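Local atomic coordinates of spike protein P1 (Pseudoalteromonas phage pm2, PDB entry 2VVE), a protein that serves as the receptor-binding spike at the fivefold vertices of the virion, its C-terminal part responsible for receptor binding and its N-terminal part associated with the capsid vertex. Residues 154-159 against 205-210; 133-138 against 229-234; 127-132 against 193-198. One frame throughout, in Å; residues are numbered along the deposited sequence.

Contact 1 of 3, residues 154-159 against 205-210; sequences KPAFYI and FPVETE
Tyr-158 and Val-207 meet on one face of an antiparallel strand pair formed by 154-159 and 205-210. With CG of Tyr-158 anti to the carbonyl carbon (chi1 -70°), the ring runs back along its own strand and crosses the valine at about a right angle. CB packs beside CB of Phe-205, 4.2 Å away. From CG onward the ring lies over a single methyl group: CG2 of Val-207 stands 3.6 Å from the ring centroid, close to the normal, a CH-pi contact with every ring carbon nearly equally near. Toward the tip, CE1 and CZ also meet CG2 of Thr-209, and the hydroxyl OH lies 3.4 Å from that methyl while hydrogen-bonding to the backbone O of Ala-100. The same Thr-209 CG2 presses on Ala-156 CB at 3.4 Å, tighter than usual carbon contact.

Beneath this apolar layer, Ala-156 with Val-207 and Tyr-158 with Phe-205 form hydrogen-bonded pairs, each closed by two backbone bonds. Past the non-hydrogen-bonded pair Pro-155/Glu-208, side chains join the backbone in holding Lys-154. Its O accepts from both Thr-209 OG1 (2.6 Å, on a lone pair) and Thr-209 N (3.1 Å, from above the carbonyl plane). Glu-208, its chain bent at chi2 (53°), turns OE2 back so that the syn lone pair takes Lys-154 N at 2.7 Å in a nearly straight bond and the anti lone pair takes Glu-210 N; OE1 bonds to Thr-229 OG1.

Strand 169-172 flanks 154-159 on its other edge, and Tyr-158 and Phe-205 pack against helix 105-110. On the other face Pro-155 and Phe-157 lie on strand 129-137, packing this sheet against the one containing that strand, as in a beta sandwich.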
loop_
_atom_site.group_PDB
_atom_site.type_symbol
_atom_site.label_atom_id
_atom_site.label_comp_id
_atom_site.label_asym_id
_atom_site.label_seq_id
_atom_site.Cartn_x
_atom_site.Cartn_y
_atom_site.Cartn_z
ATOM N N LYS A 154 -46.701 -0.251 -3.868
ATOM C CA LYS A 154 -45.956 0.960 -4.166
ATOM C C LYS A 154 -44.473 0.694 -3.893
ATOM O O LYS A 154 -43.993 0.912 -2.771
ATOM C CB LYS A 154 -46.491 2.166 -3.374
ATOM C CG LYS A 154 -45.774 3.488 -3.704
ATOM C CD LYS A 154 -46.545 4.712 -3.240
ATOM C CE LYS A 154 -47.527 5.189 -4.291
ATOM N NZ LYS A 154 -48.280 6.378 -3.813
ATOM N N PRO A 155 -43.745 0.201 -4.921
ATOM C CA PRO A 155 -42.320 -0.085 -4.754
ATOM C C PRO A 155 -41.518 1.203 -4.554
ATOM O O PRO A 155 -41.926 2.262 -5.035
ATOM C CB PRO A 155 -41.937 -0.786 -6.067
ATOM C CG PRO A 155 -42.979 -0.320 -7.062
ATOM C CD PRO A 155 -44.233 -0.140 -6.273
ATOM N N ALA A 156 -40.413 1.121 -3.824
ATOM C CA ALA A 156 -39.562 2.298 -3.610
ATOM C C ALA A 156 -38.093 1.915 -3.559
ATOM O O ALA A 156 -37.759 0.738 -3.355
ATOM C CB ALA A 156 -39.962 3.033 -2.332
ATOM N N PHE A 157 -37.230 2.904 -3.795
ATOM C CA PHE A 157 -35.839 2.836 -3.356
ATOM C C PHE A 157 -35.741 3.712 -2.139
ATOM O O PHE A 157 -36.125 4.883 -2.200
ATOM C CB PHE A 157 -34.884 3.397 -4.408
ATOM C CG PHE A 157 -34.934 2.679 -5.719
ATOM C CD1 PHE A 157 -34.639 1.321 -5.798
ATOM C CD2 PHE A 157 -35.259 3.368 -6.882
ATOM C CE1 PHE A 157 -34.665 0.649 -7.041
ATOM C CE2 PHE A 157 -35.307 2.712 -8.128
ATOM C CZ PHE A 157 -35.002 1.349 -8.200
ATOM N N TYR A 158 -35.254 3.142 -1.033
ATOM C CA TYR A 158 -34.839 3.952 0.107
ATOM C C TYR A 158 -33.333 4.172 -0.028
ATOM O O TYR A 158 -32.571 3.207 -0.034
ATOM C CB TYR A 158 -35.125 3.243 1.438
ATOM C CG TYR A 158 -36.584 3.103 1.825
ATOM C CD1 TYR A 158 -37.614 3.734 1.101
ATOM C CD2 TYR A 158 -36.934 2.339 2.925
ATOM C CE1 TYR A 158 -38.946 3.587 1.483
ATOM C CE2 TYR A 158 -38.249 2.191 3.307
ATOM C CZ TYR A 158 -39.249 2.813 2.606
ATOM O OH TYR A 158 -40.549 2.636 3.053
ATOM N N ILE A 159 -32.906 5.430 -0.128
ATOM C CA ILE A 159 -31.502 5.745 -0.401
ATOM C C ILE A 159 -30.922 6.647 0.691
ATOM O O ILE A 159 -31.547 7.635 1.088
ATOM C CB ILE A 159 -31.322 6.419 -1.789
ATOM C CG1 ILE A 159 -32.046 5.611 -2.881
ATOM C CG2 ILE A 159 -29.824 6.616 -2.114
ATOM C CD1 ILE A 159 -31.866 6.160 -4.308
ATOM N N PHE A 205 -31.898 0.575 -0.774
ATOM C CA PHE A 205 -32.749 -0.565 -0.392
ATOM C C PHE A 205 -34.014 -0.601 -1.276
ATOM O O PHE A 205 -34.918 0.239 -1.120
ATOM C CB PHE A 205 -33.186 -0.474 1.082
ATOM C CG PHE A 205 -32.057 -0.439 2.078
ATOM C CD1 PHE A 205 -31.689 -1.598 2.761
ATOM C CD2 PHE A 205 -31.396 0.755 2.373
ATOM C CE1 PHE A 205 -30.660 -1.575 3.703
ATOM C CE2 PHE A 205 -30.360 0.783 3.318
ATOM C CZ PHE A 205 -29.990 -0.382 3.973
ATOM N N PRO A 206 -34.082 -1.549 -2.223
ATOM C CA PRO A 206 -35.334 -1.744 -2.961
ATOM C C PRO A 206 -36.379 -2.420 -2.067
ATOM O O PRO A 206 -36.152 -3.528 -1.560
ATOM C CB PRO A 206 -34.919 -2.650 -4.138
ATOM C CG PRO A 206 -33.409 -2.606 -4.171
ATOM C CD PRO A 206 -33.016 -2.437 -2.725
ATOM N N VAL A 207 -37.510 -1.744 -1.866
ATOM C CA VAL A 207 -38.530 -2.213 -0.923
ATOM C C VAL A 207 -39.953 -2.087 -1.434
ATOM O O VAL A 207 -40.226 -1.319 -2.376
ATOM C CB VAL A 207 -38.459 -1.435 0.433
ATOM C CG1 VAL A 207 -37.075 -1.541 1.053
ATOM C CG2 VAL A 207 -38.870 0.029 0.251
ATOM N N GLU A 208 -40.864 -2.833 -0.797
ATOM C CA GLU A 208 -42.302 -2.590 -0.942
ATOM C C GLU A 208 -42.767 -1.705 0.235
ATOM O O GLU A 208 -42.551 -2.066 1.394
ATOM C CB GLU A 208 -43.064 -3.923 -0.959
ATOM C CG GLU A 208 -44.597 -3.760 -1.031
ATOM C CD GLU A 208 -45.046 -2.859 -2.186
ATOM O OE1 GLU A 208 -44.833 -3.229 -3.373
ATOM O OE2 GLU A 208 -45.617 -1.779 -1.904
ATOM N N THR A 209 -43.402 -0.565 -0.057
ATOM C CA THR A 209 -43.775 0.402 0.998
ATOM C C THR A 209 -45.203 0.230 1.508
ATOM O O THR A 209 -45.586 0.819 2.526
ATOM C CB THR A 209 -43.602 1.885 0.555
ATOM O OG1 THR A 209 -44.499 2.182 -0.523
ATOM C CG2 THR A 209 -42.169 2.186 0.146
ATOM N N GLU A 210 -46.001 -0.542 0.775
ATOM C CA GLU A 210 -47.423 -0.653 1.062
ATOM C C GLU A 210 -47.693 -2.032 1.640
ATOM O O GLU A 210 -47.432 -3.046 0.989
ATOM C CB GLU A 210 -48.248 -0.408 -0.212
ATOM C CG GLU A 210 -49.762 -0.465 -0.033
ATOM C CD GLU A 210 -50.324 0.730 0.709
ATOM O OE1 GLU A 210 -49.849 1.865 0.481
ATOM O OE2 GLU A 210 -51.257 0.530 1.516
#

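Contact 2 of 3, residues 133-138 against 229-234; sequences ARVRHK and TTFIEV
Ile-232 carries its CG1 anti to the carbonyl carbon (chi1 -62°) and CG2 anti to the backbone N, a fork whose two branches reach different arginines. CG2 lies 3.8 Å from CD of the extended Arg-134, while CD1 sits over the centre of the Arg-136 guanidinium face, 3.6 Å from NH1. Arg-136 offers that face because its chain bends at chi3 (-59°).

The isoleucine owes its place to a classic beta bulge: Ile-232 and Glu-233 both face Arg-134. Arg-134 N bonds to Glu-233 O at 2.8 Å, but the return bond from Glu-233 N to Arg-134 O is weak. Beyond the bulge the antiparallel ladder is regular again, with Arg-136 and Thr-230 exchanging two backbone bonds. Water 2 joins Arg-136 O to Thr-230 OG1, and water 1 links Arg-134 NH2 to Glu-233 OE1, which are themselves 5.4 Å apart.

On the opposite face of the pair, His-137 and Thr-229 lie side by side. His-137 ND1 donates to Thr-229 OG1 at 2.9 Å, with the oxygen in the ring plane. Nearby, Ala-133 CB touches the edge of the Phe-231 ring at CD1 (3.7 Å), and Val-135 CG2 lies beside the same ring.

Asp-188 forms salt bridges with NE of both arginines, probably offsetting part of their charge, while Ile-232 packs on the aliphatic chain of Arg-134 and over the guanidinium face of Arg-136. His-137, donating through ND1 and bonded through NE2 to Tyr-175 OH, is held at both ring nitrogens and so fixed in ring orientation.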
loop_
_atom_site.group_PDB
_atom_site.type_symbol
_atom_site.label_atom_id
_atom_site.label_comp_id
_atom_site.label_asym_id
_atom_site.label_seq_id
_atom_site.Cartn_x
_atom_site.Cartn_y
_atom_site.Cartn_z
ATOM N N ALA A 133 -36.101 0.262 -12.168
ATOM C CA ALA A 133 -36.201 -1.160 -11.873
ATOM C C ALA A 133 -37.321 -1.796 -12.671
ATOM O O ALA A 133 -38.375 -1.177 -12.881
ATOM C CB ALA A 133 -36.412 -1.398 -10.387
ATOM N N ARG A 134 -37.080 -3.030 -13.107
ATOM C CA ARG A 134 -38.106 -3.891 -13.669
ATOM C C ARG A 134 -38.743 -4.621 -12.481
ATOM O O ARG A 134 -38.072 -5.356 -11.740
ATOM C CB ARG A 134 -37.489 -4.866 -14.687
ATOM C CG ARG A 134 -38.450 -5.913 -15.226
ATOM C CD ARG A 134 -37.779 -6.853 -16.221
ATOM N NE ARG A 134 -38.765 -7.761 -16.801
ATOM C CZ ARG A 134 -38.552 -8.523 -17.870
ATOM N NH1 ARG A 134 -39.523 -9.307 -18.322
ATOM N NH2 ARG A 134 -37.376 -8.503 -18.488
ATOM N N VAL A 135 -40.031 -4.374 -12.276
ATOM C CA VAL A 135 -40.688 -4.767 -11.036
ATOM C C VAL A 135 -41.850 -5.711 -11.327
ATOM O O VAL A 135 -42.687 -5.438 -12.188
ATOM C CB VAL A 135 -41.165 -3.515 -10.216
ATOM C CG1 VAL A 135 -41.845 -3.934 -8.954
ATOM C CG2 VAL A 135 -39.998 -2.611 -9.866
ATOM N N ARG A 136 -41.878 -6.829 -10.608
ATOM C CA ARG A 136 -42.911 -7.833 -10.810
ATOM C C ARG A 136 -43.748 -7.993 -9.549
ATOM O O ARG A 136 -43.243 -8.370 -8.483
ATOM C CB ARG A 136 -42.289 -9.176 -11.229
ATOM C CG ARG A 136 -43.316 -10.280 -11.527
ATOM C CD ARG A 136 -42.657 -11.502 -12.095
ATOM N NE ARG A 136 -41.948 -11.176 -13.326
ATOM C CZ ARG A 136 -40.960 -11.903 -13.833
ATOM N NH1 ARG A 136 -40.557 -13.008 -13.215
ATOM N NH2 ARG A 136 -40.369 -11.510 -14.955
ATOM N N HIS A 137 -45.035 -7.710 -9.686
ATOM C CA HIS A 137 -45.997 -7.967 -8.625
ATOM C C HIS A 137 -46.771 -9.250 -8.925
ATOM O O HIS A 137 -47.278 -9.438 -10.031
ATOM C CB HIS A 137 -46.946 -6.775 -8.474
ATOM C CG HIS A 137 -46.241 -5.455 -8.411
ATOM N ND1 HIS A 137 -45.542 -5.042 -7.298
ATOM C CD2 HIS A 137 -46.140 -4.449 -9.315
ATOM C CE1 HIS A 137 -45.031 -3.842 -7.522
ATOM N NE2 HIS A 137 -45.385 -3.456 -8.735
ATOM N N LYS A 138 -46.826 -10.144 -7.949
ATOM C CA LYS A 138 -47.598 -11.384 -8.084
ATOM C C LYS A 138 -48.252 -11.697 -6.749
ATOM O O LYS A 138 -47.556 -11.893 -5.744
ATOM C CB LYS A 138 -46.689 -12.533 -8.549
ATOM C CG LYS A 138 -47.406 -13.840 -8.872
ATOM C CD LYS A 138 -46.409 -14.872 -9.405
ATOM C CE LYS A 138 -47.094 -16.132 -9.908
ATOM N NZ LYS A 138 -47.665 -16.950 -8.805
ATOM N N THR A 229 -43.962 -8.262 -4.167
ATOM C CA THR A 229 -43.199 -7.443 -5.108
ATOM C C THR A 229 -41.784 -7.966 -5.237
ATOM O O THR A 229 -41.144 -8.238 -4.228
ATOM C CB THR A 229 -43.181 -5.968 -4.618
ATOM O OG1 THR A 229 -44.526 -5.459 -4.636
ATOM C CG2 THR A 229 -42.288 -5.080 -5.500
ATOM N N THR A 230 -41.315 -8.113 -6.480
ATOM C CA THR A 230 -39.942 -8.540 -6.758
ATOM C C THR A 230 -39.230 -7.561 -7.696
ATOM O O THR A 230 -39.755 -7.203 -8.765
ATOM C CB THR A 230 -39.902 -9.968 -7.379
ATOM O OG1 THR A 230 -40.567 -10.897 -6.513
ATOM C CG2 THR A 230 -38.446 -10.436 -7.618
ATOM N N PHE A 231 -38.030 -7.140 -7.301
ATOM C CA PHE A 231 -37.199 -6.277 -8.153
ATOM C C PHE A 231 -36.371 -7.125 -9.117
ATOM O O PHE A 231 -35.199 -7.411 -8.881
ATOM C CB PHE A 231 -36.310 -5.337 -7.324
ATOM C CG PHE A 231 -37.077 -4.273 -6.592
ATOM C CD1 PHE A 231 -37.174 -2.990 -7.110
ATOM C CD2 PHE A 231 -37.724 -4.565 -5.396
ATOM C CE1 PHE A 231 -37.906 -1.995 -6.438
ATOM C CE2 PHE A 231 -38.458 -3.587 -4.717
ATOM C CZ PHE A 231 -38.545 -2.298 -5.235
ATOM N N ILE A 232 -37.015 -7.539 -10.205
ATOM C CA ILE A 232 -36.394 -8.399 -11.219
ATOM C C ILE A 232 -35.007 -7.889 -11.675
ATOM O O ILE A 232 -34.029 -8.657 -11.742
ATOM C CB ILE A 232 -37.354 -8.579 -12.429
ATOM C CG1 ILE A 232 -38.658 -9.274 -11.982
ATOM C CG2 ILE A 232 -36.673 -9.321 -13.573
ATOM C CD1 ILE A 232 -38.455 -10.691 -11.435
ATOM N N GLU A 233 -34.927 -6.590 -11.956
ATOM C CA GLU A 233 -33.683 -5.954 -12.364
ATOM C C GLU A 233 -33.669 -4.510 -11.872
ATOM O O GLU A 233 -34.655 -3.808 -12.006
ATOM C CB GLU A 233 -33.574 -5.990 -13.892
ATOM C CG GLU A 233 -32.218 -5.580 -14.445
ATOM C CD GLU A 233 -32.253 -5.319 -15.946
ATOM O OE1 GLU A 233 -33.342 -5.429 -16.564
ATOM O OE2 GLU A 233 -31.186 -4.993 -16.501
ATOM N N VAL A 234 -32.566 -4.093 -11.258
ATOM C CA VAL A 234 -32.353 -2.686 -10.914
ATOM C C VAL A 234 -31.182 -2.198 -11.775
ATOM O O VAL A 234 -30.090 -2.788 -11.755
ATOM C CB VAL A 234 -32.053 -2.474 -9.413
ATOM C CG1 VAL A 234 -31.899 -0.966 -9.110
ATOM C CG2 VAL A 234 -33.160 -3.116 -8.540
HETATM O O HOH W 1 -34.586 -7.822 -16.998
HETATM O O HOH W 2 -43.206 -10.832 -7.151
#

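Contact 3 of 3, residues 127-132 against 193-198; sequences VPFSLK and VMVTLS
Phe-129 and Val-195 form a hydrogen-bonded antiparallel pair, as do Leu-131 and Val-193, joining an inner strand of the four-stranded sheet to its outermost strand, 189-195. Both bonds of the Leu-131/Val-193 pair are nearly straight, Leu-131 N to Val-193 O being 2.8 Å long. Between the pairs, Met-194 CA and Ser-130 CA point C-H groups at Phe-129 O and Val-193 O.

Apolar contacts fall on both faces. On the inner one, the Phe-129 ring adopts chi1 66°, its CG between backbone N and carbonyl carbon, which folds it over the partner strand: Val-195 CB lies over one face, offset toward the rim, and Leu-197 CD1 meets the edge 3.8 Å from CZ. Leu-131 CB packs more loosely on CG2 of Val-193. On the outer face Met-194, bent at chi2 and chi3, curls its CE back over the Phe-129 backbone and to 3.8 Å from Pro-128 CB.

Water 3 bridges the two backbones beside the Phe-129/Val-195 pair, 2.7 Å from both Val-127 O and Leu-197 N and accepting from the latter. The chemistry thus divides by face, with Phe-129, Leu-131, Val-193 and Val-195 buried, and with Ser-130 OG on the outer face held by Asp-192.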
loop_
_atom_site.group_PDB
_atom_site.type_symbol
_atom_site.label_atom_id
_atom_site.label_comp_id
_atom_site.label_asym_id
_atom_site.label_seq_id
_atom_site.Cartn_x
_atom_site.Cartn_y
_atom_site.Cartn_z
ATOM N N VAL A 127 -25.625 15.838 -9.697
ATOM C CA VAL A 127 -26.185 15.766 -11.052
ATOM C C VAL A 127 -27.314 14.724 -11.082
ATOM O O VAL A 127 -27.080 13.558 -10.761
ATOM C CB VAL A 127 -25.106 15.406 -12.110
ATOM C CG1 VAL A 127 -25.738 15.234 -13.490
ATOM C CG2 VAL A 127 -23.995 16.463 -12.161
ATOM N N PRO A 128 -28.543 15.140 -11.452
ATOM C CA PRO A 128 -29.659 14.182 -11.467
ATOM C C PRO A 128 -29.463 13.068 -12.494
ATOM O O PRO A 128 -28.946 13.310 -13.597
ATOM C CB PRO A 128 -30.875 15.041 -11.838
ATOM C CG PRO A 128 -30.441 16.483 -11.582
ATOM C CD PRO A 128 -28.969 16.497 -11.851
ATOM N N PHE A 129 -29.886 11.860 -12.133
ATOM C CA PHE A 129 -29.766 10.709 -13.019
ATOM C C PHE A 129 -30.951 9.767 -12.864
ATOM O O PHE A 129 -31.610 9.751 -11.822
ATOM C CB PHE A 129 -28.450 9.964 -12.771
ATOM C CG PHE A 129 -28.357 9.320 -11.413
ATOM C CD1 PHE A 129 -28.791 8.010 -11.221
ATOM C CD2 PHE A 129 -27.828 10.023 -10.327
ATOM C CE1 PHE A 129 -28.708 7.402 -9.964
ATOM C CE2 PHE A 129 -27.741 9.431 -9.065
ATOM C CZ PHE A 129 -28.181 8.116 -8.882
ATOM N N SER A 130 -31.221 9.005 -13.918
ATOM C CA SER A 130 -32.322 8.033 -13.920
ATOM C C SER A 130 -31.926 6.724 -13.250
ATOM O O SER A 130 -30.934 6.100 -13.628
ATOM C CB SER A 130 -32.783 7.753 -15.354
ATOM O OG SER A 130 -33.758 6.717 -15.384
ATOM N N LEU A 131 -32.717 6.313 -12.258
ATOM C CA LEU A 131 -32.590 4.993 -11.652
ATOM C C LEU A 131 -33.887 4.232 -11.866
ATOM O O LEU A 131 -34.971 4.705 -11.504
ATOM C CB LEU A 131 -32.264 5.105 -10.157
ATOM C CG LEU A 131 -31.941 3.836 -9.355
ATOM C CD1 LEU A 131 -30.733 3.095 -9.917
ATOM C CD2 LEU A 131 -31.695 4.185 -7.892
ATOM N N LYS A 132 -33.768 3.044 -12.445
ATOM C CA LYS A 132 -34.930 2.263 -12.832
ATOM C C LYS A 132 -34.920 0.870 -12.233
ATOM O O LYS A 132 -33.875 0.358 -11.837
ATOM C CB LYS A 132 -34.996 2.140 -14.352
ATOM C CG LYS A 132 -35.286 3.435 -15.095
ATOM C CD LYS A 132 -35.233 3.173 -16.592
ATOM C CE LYS A 132 -35.389 4.452 -17.411
ATOM N NZ LYS A 132 -35.157 4.197 -18.877
ATOM N N VAL A 193 -37.221 6.680 -11.426
ATOM C CA VAL A 193 -37.078 7.916 -10.662
ATOM C C VAL A 193 -35.810 8.657 -11.060
ATOM O O VAL A 193 -34.802 8.045 -11.438
ATOM C CB VAL A 193 -37.094 7.659 -9.115
ATOM C CG1 VAL A 193 -38.433 7.048 -8.684
ATOM C CG2 VAL A 193 -35.920 6.774 -8.687
ATOM N N MET A 194 -35.866 9.975 -10.966
ATOM C CA MET A 194 -34.670 10.785 -11.011
ATOM C C MET A 194 -34.164 10.909 -9.577
ATOM O O MET A 194 -34.931 11.172 -8.654
ATOM C CB MET A 194 -34.964 12.177 -11.581
ATOM C CG MET A 194 -35.412 12.192 -13.038
ATOM S SD MET A 194 -34.222 11.430 -14.161
ATOM C CE MET A 194 -32.820 12.521 -13.958
ATOM N N VAL A 195 -32.865 10.726 -9.402
ATOM C CA VAL A 195 -32.235 10.867 -8.102
ATOM C C VAL A 195 -31.053 11.813 -8.230
ATOM O O VAL A 195 -30.331 11.788 -9.234
ATOM C CB VAL A 195 -31.777 9.484 -7.558
ATOM C CG1 VAL A 195 -31.152 9.621 -6.199
ATOM C CG2 VAL A 195 -32.954 8.539 -7.470
ATOM N N THR A 196 -30.869 12.659 -7.220
ATOM C CA THR A 196 -29.763 13.602 -7.207
ATOM C C THR A 196 -28.940 13.381 -5.949
ATOM O O THR A 196 -29.438 13.570 -4.839
ATOM C CB THR A 196 -30.260 15.073 -7.278
ATOM O OG1 THR A 196 -31.014 15.267 -8.478
ATOM C CG2 THR A 196 -29.095 16.032 -7.264
ATOM N N LEU A 197 -27.681 12.994 -6.132
ATOM C CA LEU A 197 -26.830 12.592 -5.008
ATOM C C LEU A 197 -25.486 13.306 -4.956
ATOM O O LEU A 197 -24.882 13.591 -5.980
ATOM C CB LEU A 197 -26.583 11.083 -5.045
ATOM C CG LEU A 197 -27.796 10.140 -5.021
ATOM C CD1 LEU A 197 -27.360 8.694 -5.230
ATOM C CD2 LEU A 197 -28.637 10.284 -3.745
ATOM N N SER A 198 -25.023 13.564 -3.734
ATOM C CA SER A 198 -23.673 14.059 -3.499
ATOM C C SER A 198 -22.649 12.987 -3.850
ATOM O O SER A 198 -22.955 11.788 -3.813
ATOM C CB SER A 198 -23.520 14.456 -2.031
ATOM O OG SER A 198 -23.926 13.395 -1.195
HETATM O O HOH W 3 -26.348 12.424 -8.404
#

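Overall arrangement
All three contacts belong to one domain built of two antiparallel sheets, consistent with a jelly-roll-like beta sandwich. Contacts 2 and 3 share strand 129-137, one of the two inner strands of a four-stranded sheet, pairing it with 229-236 on one edge and 189-195 on the other; their centres are about 19 Å apart. Contact 1 lies in the sheet facing it, about 11 Å from contact 2 and 15 Å from contact 3. Along the chain contact 1 falls within the span between the two segments of contact 2, whereas contact 3 interleaves with both. Phe-157 packs between the sheets against Leu-131 and Val-193, consistent with a shared core in what is probably part of the receptor-binding C-terminal portion.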